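Local coordinates for protein tryptophanyl-tRNA synthetase (Aeropyrum pernix, PDB 3A04) that catalyses the ATP-dependent attachment of L-tryptophan to its cognate tRNA, releasing AMP and diphosphate, as a class I aminoacyl-tRNA synthetase, at residues Q163-K168 against R226-R231; V169-M174 against G179-A184. One frame throughout, in Å; residues are numbered along the deposited sequence.

Interaction 1 of 2, residues Q163-K168 against R226-R231; sequences QLFSGK and RDLADR
Leu228 lies over one face of the Phe165 ring: its CD1 stands 4.0 Å from Phe165 CG, and its CD2 rests against Phe165 CB at 3.8 Å. The same CD2 also meets the backbone, 3.6 Å from Phe165 O, and the side chain of Lys168, 3.8 Å from its CB, so one methyl meets both Phe165 and Lys168, the first and last residues of a turn. Both leucine and phenylalanine are buried, and helix 183-197 closes the apolar patch through Leu190 and Leu197 on Phe165 and Ala193 on Leu228.

A hydrogen bond lies beside this patch. Arg231 NH1 donates to Lys168 O at 2.9 Å with an N-H...O angle of 161°, and the oxygen sits 7° out of the guanidinium plane, so the bond is made at the edge of the group, in its plane. The arginine chain reaches it by running extended from CG to NE, while Asp227 CB rests on one face of the guanidinium group. Glu173 is the second partner of this group, through NH2; an alanine here would probably leave Lys168 O without this donor and Glu173 without its cationic mate. The lysine chain, bent at chi2 (-68°), brings CE to 3.6 Å from Arg231 O, and a water accepts from Lys168 NZ and donates to Arg231 O.

Residues Phe165 to Lys168 form a type I beta turn, with Lys168 N bonded to Phe165 O at 2.8 Å. A leucine-phenylalanine contact, flanked by an arginine that donates to the carbonyl of Lys168, ties this turn to the last turn of helix 219-231: a type I turn continuing one helix and packed on a second, within the class I synthetase domain of the HUP clan.

Interaction 2 of 2, residues V169-M174 against G179-A184; sequences VTAAEM and GELTPA
This is a small apolar contact in the loop between two consecutive helices, joining the first turn of helix 171-178 to the linker that leads into helix 183-197. No hydrogen bond crosses between the two segments, which bury 147 Å² together, about half of it on Leu181, whose CB is directed toward the helix. Its CD1 reaches Met174 CB at 3.7 Å and Ala171 O at 3.4 Å, with Ala171 CB farther off at 4.3 Å. The other branch, CD2, lies alongside the methionine backbone, 3.9 Å from Met174 C. The leucine fork therefore straddles the start of the Met174 side chain. Beyond CB that chain runs extended, with CG anti to the carbonyl carbon (chi1 -72°); its end leads away from the linker, and the side chain packs on Met186 and Leu190 of helix 183-197.

The backbone marks where the chain turns back. Gly179, the first residue to leave helical geometry, has a positive phi of 83°, a value that favours glycine. At the start of helix 171-178, Thr170 and Glu173 form a capping box: Glu173 N donates to Thr170 OG1 at 3.1 Å, and Thr170 N donates to Glu173 OE1 at 2.9 Å, using the anti lone pair of the carboxylate. Thr182 caps the next helix in turn, its OG1 bonded to Lys185 N.

The second subunit packs on the same region, with Leu181 of the neighbouring subunit against Ala171 and Pro183 of that subunit against Met174. The chemistry thus divides: threonine caps sit at the helix starts and Gly179 just after the end of helix 171-178, whereas the contact itself, made of methyls, a methylene and a backbone carbonyl flank, depends on shape and burial and not on directional bonds.

From the N terminus, the chain leaves helix 156-165 through the turn of Phe165 to Lys168 and enters 169-174 without a break. After helix 171-178 the chain turns back at Gly179, and interaction 2 closes a short loop with only four residues between its segments. The chain continues through helix 183-197 and strand 210-215 to helix 219-231, where interaction 1 closes a loop of 57 intervening residues; interaction 2 is nested inside it. Their centres lie about 14 Å apart. A salt bridge, Arg231 NH2 to Glu173 OE2 at 2.9 Å, joins them. Helix 183-197 packs against residues of both, and both touch the second subunit, placing this helical cluster at the dimer interface.

Interaction 1 of 2, residues Q163-K168 against R226-R231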
loop_
_atom_site.group_PDB
_atom_site.type_symbol
_atom_site.label_atom_id
_atom_site.label_comp_id
_atom_site.label_asym_id
_atom_site.label_seq_id
_atom_site.Cartn_x
_atom_site.Cartn_y
_atom_site.Cartn_z
ATOM N N GLN A 163 -0.464 4.365 -2.690
ATOM C CA GLN A 163 -0.558 3.679 -4.004
ATOM C C GLN A 163 0.035 4.499 -5.175
ATOM O O GLN A 163 0.771 3.976 -6.008
ATOM C CB GLN A 163 -1.990 3.384 -4.335
ATOM C CG GLN A 163 -2.681 2.412 -3.388
ATOM C CD GLN A 163 -4.196 2.318 -3.674
ATOM O OE1 GLN A 163 -4.962 3.276 -3.428
ATOM N NE2 GLN A 163 -4.634 1.151 -4.174
ATOM N N LEU A 164 -0.201 5.786 -5.169
ATOM C CA LEU A 164 0.293 6.630 -6.253
ATOM C C LEU A 164 1.776 6.918 -6.059
ATOM O O LEU A 164 2.473 6.997 -7.053
ATOM C CB LEU A 164 -0.494 7.928 -6.331
ATOM C CG LEU A 164 -2.015 7.690 -6.599
ATOM C CD1 LEU A 164 -2.688 9.080 -6.756
ATOM C CD2 LEU A 164 -2.319 6.851 -7.817
ATOM N N PHE A 165 2.268 7.021 -4.797
ATOM C CA PHE A 165 3.694 7.243 -4.579
ATOM C C PHE A 165 4.516 6.102 -5.130
ATOM O O PHE A 165 5.685 6.335 -5.518
ATOM C CB PHE A 165 4.092 7.367 -3.089
ATOM C CG PHE A 165 3.548 8.590 -2.397
ATOM C CD1 PHE A 165 3.067 9.687 -3.111
ATOM C CD2 PHE A 165 3.603 8.675 -0.988
ATOM C CE1 PHE A 165 2.574 10.844 -2.454
ATOM C CE2 PHE A 165 3.117 9.838 -0.318
ATOM C CZ PHE A 165 2.605 10.924 -1.054
ATOM N N SER A 166 3.988 4.870 -5.109
ATOM C CA SER A 166 4.788 3.716 -5.561
ATOM C C SER A 166 5.210 3.823 -7.020
ATOM O O SER A 166 6.222 3.193 -7.408
ATOM C CB SER A 166 4.043 2.399 -5.341
ATOM O OG SER A 166 2.976 2.273 -6.267
ATOM N N GLY A 167 4.531 4.679 -7.786
ATOM C CA GLY A 167 4.934 4.906 -9.191
ATOM C C GLY A 167 6.023 5.977 -9.353
ATOM O O GLY A 167 6.569 6.148 -10.449
ATOM N N LYS A 168 6.390 6.641 -8.261
ATOM C CA LYS A 168 7.261 7.819 -8.370
ATOM C C LYS A 168 8.580 7.697 -7.642
ATOM O O LYS A 168 9.227 8.676 -7.348
ATOM C CB LYS A 168 6.513 9.062 -7.910
ATOM C CG LYS A 168 5.206 9.333 -8.688
ATOM C CD LYS A 168 5.561 9.708 -10.142
ATOM C CE LYS A 168 4.341 10.299 -10.813
ATOM N NZ LYS A 168 4.689 10.570 -12.258
ATOM N N ARG A 226 10.094 14.836 0.286
ATOM C CA ARG A 226 9.988 16.139 -0.400
ATOM C C ARG A 226 10.036 15.892 -1.892
ATOM O O ARG A 226 9.312 16.516 -2.606
ATOM C CB ARG A 226 11.157 17.032 -0.001
ATOM C CG ARG A 226 11.006 17.582 1.449
ATOM C CD ARG A 226 12.398 18.085 1.959
ATOM N NE ARG A 226 12.923 19.254 1.207
ATOM C CZ ARG A 226 12.559 20.519 1.415
ATOM N NH1 ARG A 226 11.603 20.887 2.305
ATOM N NH2 ARG A 226 13.121 21.461 0.670
ATOM N N ASP A 227 10.876 14.952 -2.360
ATOM C CA ASP A 227 10.813 14.574 -3.804
ATOM C C ASP A 227 9.443 14.034 -4.236
ATOM O O ASP A 227 8.952 14.397 -5.289
ATOM C CB ASP A 227 11.867 13.588 -4.225
ATOM C CG ASP A 227 13.299 14.175 -4.095
ATOM O OD1 ASP A 227 13.444 15.397 -3.975
ATOM O OD2 ASP A 227 14.257 13.382 -3.947
ATOM N N LEU A 228 8.873 13.114 -3.460
ATOM C CA LEU A 228 7.539 12.627 -3.728
ATOM C C LEU A 228 6.503 13.778 -3.843
ATOM O O LEU A 228 5.695 13.810 -4.809
ATOM C CB LEU A 228 7.118 11.499 -2.727
ATOM C CG LEU A 228 7.744 10.125 -2.937
ATOM C CD1 LEU A 228 7.450 9.306 -1.628
ATOM C CD2 LEU A 228 7.067 9.441 -4.208
ATOM N N ALA A 229 6.565 14.767 -2.967
ATOM C CA ALA A 229 5.643 15.928 -3.081
ATOM C C ALA A 229 5.767 16.606 -4.490
ATOM O O ALA A 229 4.756 16.842 -5.210
ATOM C CB ALA A 229 5.959 16.975 -1.956
ATOM N N ASP A 230 7.013 16.877 -4.871
ATOM C CA ASP A 230 7.297 17.555 -6.174
ATOM C C ASP A 230 6.831 16.635 -7.342
ATOM O O ASP A 230 6.252 17.107 -8.354
ATOM C CB ASP A 230 8.812 17.693 -6.324
ATOM C CG ASP A 230 9.422 18.720 -5.413
ATOM O OD1 ASP A 230 8.742 19.568 -4.794
ATOM O OD2 ASP A 230 10.657 18.733 -5.363
ATOM N N ARG A 231 7.117 15.335 -7.212
ATOM C CA ARG A 231 6.781 14.352 -8.283
ATOM C C ARG A 231 5.274 14.107 -8.420
ATOM O O ARG A 231 4.803 13.617 -9.471
ATOM C CB ARG A 231 7.538 13.048 -8.100
ATOM C CG ARG A 231 9.075 13.211 -8.303
ATOM C CD ARG A 231 9.779 11.958 -7.801
ATOM N NE ARG A 231 11.205 12.194 -7.734
ATOM C CZ ARG A 231 12.114 11.280 -7.445
ATOM N NH1 ARG A 231 11.779 10.009 -7.153
ATOM N NH2 ARG A 231 13.390 11.634 -7.464
HETATM O O HOH W 1 6.655 13.029 -12.013
#

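Interaction 2 of 2, residues V169-M174 against G179-A184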
loop_
_atom_site.group_PDB
_atom_site.type_symbol
_atom_site.label_atom_id
_atom_site.label_comp_id
_atom_site.label_asym_id
_atom_site.label_seq_id
_atom_site.Cartn_x
_atom_site.Cartn_y
_atom_site.Cartn_z
ATOM N N VAL A 169 8.985 6.486 -7.347
ATOM C CA VAL A 169 10.258 6.276 -6.735
ATOM C C VAL A 169 10.829 4.978 -7.310
ATOM O O VAL A 169 10.069 4.066 -7.633
ATOM C CB VAL A 169 10.084 6.264 -5.181
ATOM C CG1 VAL A 169 9.127 5.165 -4.736
ATOM C CG2 VAL A 169 11.453 6.167 -4.485
ATOM N N THR A 170 12.158 4.899 -7.463
ATOM C CA THR A 170 12.802 3.655 -7.937
ATOM C C THR A 170 13.265 2.765 -6.773
ATOM O O THR A 170 13.424 3.222 -5.647
ATOM C CB THR A 170 14.049 3.988 -8.853
ATOM O OG1 THR A 170 15.022 4.648 -8.050
ATOM C CG2 THR A 170 13.637 4.923 -9.960
ATOM N N ALA A 171 13.497 1.486 -7.070
ATOM C CA ALA A 171 14.097 0.557 -6.106
ATOM C C ALA A 171 15.460 1.110 -5.626
ATOM O O ALA A 171 15.758 1.089 -4.435
ATOM C CB ALA A 171 14.267 -0.909 -6.770
ATOM N N ALA A 172 16.251 1.681 -6.547
ATOM C CA ALA A 172 17.616 2.231 -6.179
ATOM C C ALA A 172 17.504 3.414 -5.182
ATOM O O ALA A 172 18.249 3.505 -4.199
ATOM C CB ALA A 172 18.397 2.674 -7.434
ATOM N N GLU A 173 16.565 4.322 -5.431
ATOM C CA GLU A 173 16.325 5.392 -4.465
ATOM C C GLU A 173 15.998 4.862 -3.075
ATOM O O GLU A 173 16.541 5.316 -2.083
ATOM C CB GLU A 173 15.195 6.278 -4.958
ATOM C CG GLU A 173 15.595 7.045 -6.218
ATOM C CD GLU A 173 14.500 7.980 -6.684
ATOM O OE1 GLU A 173 13.381 7.521 -6.962
ATOM O OE2 GLU A 173 14.776 9.181 -6.783
ATOM N N MET A 174 15.102 3.897 -3.003
ATOM C CA MET A 174 14.743 3.370 -1.711
ATOM C C MET A 174 15.898 2.615 -1.078
ATOM O O MET A 174 16.202 2.827 0.089
ATOM C CB MET A 174 13.537 2.465 -1.864
ATOM C CG MET A 174 12.269 3.192 -2.144
ATOM S SD MET A 174 11.029 1.873 -1.998
ATOM C CE MET A 174 9.627 2.780 -2.379
ATOM N N GLY A 179 18.653 0.360 2.929
ATOM C CA GLY A 179 19.325 -0.925 2.642
ATOM C C GLY A 179 18.515 -1.929 1.804
ATOM O O GLY A 179 17.757 -1.540 0.893
ATOM N N GLU A 180 18.642 -3.224 2.124
ATOM C CA GLU A 180 17.844 -4.297 1.467
ATOM C C GLU A 180 16.350 -4.082 1.420
ATOM O O GLU A 180 15.686 -3.840 2.423
ATOM C CB GLU A 180 18.124 -5.663 2.088
ATOM C CG GLU A 180 19.603 -6.085 2.007
ATOM C CD GLU A 180 19.950 -6.829 0.705
ATOM O OE1 GLU A 180 20.003 -8.095 0.731
ATOM O OE2 GLU A 180 20.173 -6.140 -0.326
ATOM N N LEU A 181 15.800 -4.206 0.237
ATOM C CA LEU A 181 14.453 -3.753 -0.010
ATOM C C LEU A 181 13.320 -4.779 0.013
ATOM O O LEU A 181 12.764 -5.163 -1.076
ATOM C CB LEU A 181 14.452 -3.096 -1.343
ATOM C CG LEU A 181 14.919 -1.666 -1.348
ATOM C CD1 LEU A 181 14.053 -1.125 -2.459
ATOM C CD2 LEU A 181 14.680 -0.899 0.007
ATOM N N THR A 182 12.924 -5.192 1.221
ATOM C CA THR A 182 11.924 -6.226 1.348
ATOM C C THR A 182 10.594 -5.582 0.902
ATOM O O THR A 182 10.471 -4.343 0.915
ATOM C CB THR A 182 11.831 -6.768 2.834
ATOM O OG1 THR A 182 11.415 -5.712 3.734
ATOM C CG2 THR A 182 13.206 -7.371 3.322
ATOM N N PRO A 183 9.608 -6.396 0.491
ATOM C CA PRO A 183 8.293 -5.757 0.308
ATOM C C PRO A 183 7.852 -4.911 1.525
ATOM O O PRO A 183 7.323 -3.768 1.358
ATOM C CB PRO A 183 7.372 -6.941 0.023
ATOM C CG PRO A 183 8.395 -8.010 -0.683
ATOM C CD PRO A 183 9.591 -7.850 0.190
ATOM N N ALA A 184 8.070 -5.427 2.737
ATOM C CA ALA A 184 7.657 -4.650 3.947
ATOM C C ALA A 184 8.388 -3.309 4.102
ATOM O O ALA A 184 7.752 -2.321 4.476
ATOM C CB ALA A 184 7.785 -5.527 5.292
#